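PDB 6CN7: aerobactin synthase IucC from Klebsiella pneumoniae, which catalyses the ATP-dependent attachment of a second N-acetyl-N-hydroxylysine to a citryl-N-acetyl-N-hydroxylysine intermediate, completing the siderophore aerobactin. Local coordinates for residues L168-V173 / A194-Q199. The protein carries 5 engineered substitutions. Residues are numbered along the deposited sequence; the frame is centred on the assembly and turned at random.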
loop_
_atom_site.group_PDB
_atom_site.type_symbol
_atom_site.label_atom_id
_atom_site.label_comp_id
_atom_site.label_asym_id
_atom_site.label_seq_id
_atom_site.Cartn_x
_atom_site.Cartn_y
_atom_site.Cartn_z
ATOM N N LEU A 168 2.714 -17.078 0.478
ATOM C CA LEU A 168 3.739 -16.255 -0.138
ATOM C C LEU A 168 3.423 -16.025 -1.609
ATOM O O LEU A 168 2.780 -16.847 -2.267
ATOM C CB LEU A 168 5.111 -16.913 -0.006
ATOM C CG LEU A 168 5.575 -17.192 1.422
ATOM C CD1 LEU A 168 6.914 -17.914 1.404
ATOM C CD2 LEU A 168 5.658 -15.903 2.230
ATOM N N HIS A 169 3.882 -14.886 -2.114
ATOM C CA HIS A 169 3.832 -14.589 -3.535
ATOM C C HIS A 169 5.096 -15.122 -4.200
ATOM O O HIS A 169 6.173 -15.143 -3.596
ATOM C CB HIS A 169 3.701 -13.083 -3.758
ATOM C CG HIS A 169 3.304 -12.706 -5.149
ATOM N ND1 HIS A 169 1.992 -12.702 -5.573
ATOM C CD2 HIS A 169 4.043 -12.310 -6.211
ATOM C CE1 HIS A 169 1.941 -12.323 -6.837
ATOM N NE2 HIS A 169 3.173 -12.079 -7.247
ATOM N N TRP A 170 4.961 -15.563 -5.449
ATOM C CA TRP A 170 6.047 -16.226 -6.161
ATOM C C TRP A 170 6.354 -15.496 -7.459
ATOM O O TRP A 170 5.445 -15.197 -8.242
ATOM C CB TRP A 170 5.697 -17.688 -6.443
ATOM C CG TRP A 170 5.664 -18.507 -5.200
ATOM C CD1 TRP A 170 4.587 -18.735 -4.398
ATOM C CD2 TRP A 170 6.766 -19.195 -4.600
ATOM N NE1 TRP A 170 4.946 -19.529 -3.336
ATOM C CE2 TRP A 170 6.280 -19.825 -3.437
ATOM C CE3 TRP A 170 8.116 -19.344 -4.933
ATOM C CZ2 TRP A 170 7.096 -20.591 -2.608
ATOM C CZ3 TRP A 170 8.924 -20.105 -4.109
ATOM C CH2 TRP A 170 8.411 -20.718 -2.961
ATOM N N LEU A 171 7.635 -15.218 -7.679
ATOM C CA LEU A 171 8.126 -14.600 -8.900
ATOM C C LEU A 171 9.001 -15.583 -9.664
ATOM O O LEU A 171 9.437 -16.611 -9.139
ATOM C CB LEU A 171 8.926 -13.329 -8.592
ATOM C CG LEU A 171 8.193 -12.165 -7.924
ATOM C CD1 LEU A 171 9.157 -11.013 -7.690
ATOM C CD2 LEU A 171 7.011 -11.715 -8.763
ATOM N N ALA A 172 9.255 -15.249 -10.927
ATOM C CA ALA A 172 10.196 -15.977 -11.765
ATOM C C ALA A 172 11.259 -15.006 -12.253
ATOM O O ALA A 172 10.933 -13.925 -12.754
ATOM C CB ALA A 172 9.492 -16.643 -12.949
ATOM N N VAL A 173 12.524 -15.386 -12.096
ATOM C CA VAL A 173 13.650 -14.528 -12.435
ATOM C C VAL A 173 14.652 -15.327 -13.251
ATOM O O VAL A 173 14.826 -16.532 -13.049
ATOM C CB VAL A 173 14.323 -13.952 -11.171
ATOM C CG1 VAL A 173 15.499 -13.052 -11.543
ATOM C CG2 VAL A 173 13.312 -13.188 -10.329
ATOM N N ALA A 194 9.463 -27.898 0.649
ATOM C CA ALA A 194 9.218 -27.411 2.000
ATOM C C ALA A 194 8.150 -26.325 2.039
ATOM O O ALA A 194 7.536 -26.118 3.091
ATOM C CB ALA A 194 10.513 -26.876 2.611
ATOM N N ALA A 195 7.913 -25.634 0.923
ATOM C CA ALA A 195 6.960 -24.534 0.876
ATOM C C ALA A 195 5.660 -24.885 0.169
ATOM O O ALA A 195 4.690 -24.127 0.286
ATOM C CB ALA A 195 7.589 -23.317 0.184
ATOM N N MET A 196 5.610 -26.000 -0.554
ATOM C CA MET A 196 4.419 -26.401 -1.287
ATOM C C MET A 196 4.185 -27.889 -1.091
ATOM O O MET A 196 5.126 -28.685 -1.148
ATOM C CB MET A 196 4.556 -26.103 -2.787
ATOM C CG MET A 196 4.789 -24.642 -3.125
ATOM S SD MET A 196 5.007 -24.383 -4.896
ATOM C CE MET A 196 5.403 -22.642 -4.938
ATOM N N ASP A 197 2.929 -28.262 -0.855
ATOM C CA ASP A 197 2.569 -29.664 -0.900
ATOM C C ASP A 197 2.512 -30.115 -2.358
ATOM O O ASP A 197 2.418 -29.287 -3.267
ATOM C CB ASP A 197 1.232 -29.902 -0.195
ATOM C CG ASP A 197 0.068 -29.187 -0.863
ATOM O OD1 ASP A 197 0.214 -28.716 -2.010
ATOM O OD2 ASP A 197 -1.007 -29.095 -0.230
ATOM N N PRO A 198 2.586 -31.422 -2.611
ATOM C CA PRO A 198 2.591 -31.892 -4.006
ATOM C C PRO A 198 1.456 -31.330 -4.843
ATOM O O PRO A 198 1.608 -31.182 -6.063
ATOM C CB PRO A 198 2.487 -33.416 -3.857
ATOM C CG PRO A 198 3.065 -33.702 -2.516
ATOM C CD PRO A 198 2.694 -32.534 -1.650
ATOM N N GLN A 199 0.320 -31.004 -4.224
ATOM C CA GLN A 199 -0.814 -30.473 -4.972
ATOM C C GLN A 199 -0.531 -29.058 -5.464
ATOM O O GLN A 199 -0.800 -28.728 -6.625
ATOM C CB GLN A 199 -2.066 -30.506 -4.095
ATOM C CG GLN A 199 -3.379 -30.483 -4.860
ATOM C CD GLN A 199 -4.530 -31.053 -4.051
ATOM O OE1 GLN A 199 -4.344 -31.955 -3.234
ATOM N NE2 GLN A 199 -5.730 -30.526 -4.272
#
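Trp170, on segment 168-173 of strand 165-174, meets Ala195 and Met196, and the backbone of Met196 is extended (psi 136°) in the link between helices 188-195 and 198-210. No hydrogen bond joins the two segments, and the contact rests on apolar side chains around one indole. Met196 and Trp170 reach toward each other from opposite directions. The methionine holds CG anti to its own carbonyl carbon (chi1 -59°) and runs straight beyond it, delivering the terminal methyl over a face of the indole. Met196 CE lies 3.6 Å from the centroid of the five-membered ring of Trp170 and 23° off the ring normal, a CH-pi contact. Its nearest ring atom is Trp170 CE2, at 3.3 Å from Met196 CE, with NE1 and CZ2 of Trp170 both 3.5 Å from that methyl, which places it near the seam between the two rings. The sulfur stands farther back: Met196 SD is 5.2 Å from the centroid of the six-membered ring of Trp170, above the face but distant, a long Met-aromatic contact added to the closer one of the methyl. Ala195 takes a different side of the indole, its CB lying near the ring plane at the edge, 3.9 Å from Trp170 CZ2. The indole N-H is used elsewhere, in a hydrogen bond from Trp170 NE1 to Phe250 O, which ties the ring to strand 244-250 and should restrict its rotation. Met196 also touches Phe250 and, on helix 198-210, Phe204, while Trp170 rests on Pro219 and Pro221 of strand 217-222. Within the IucA/IucC family region, the buried contact thus joins the junction of helices 188-195 and 198-210 to strand 165-174, which pairs antiparallel with both 217-222 and 244-250.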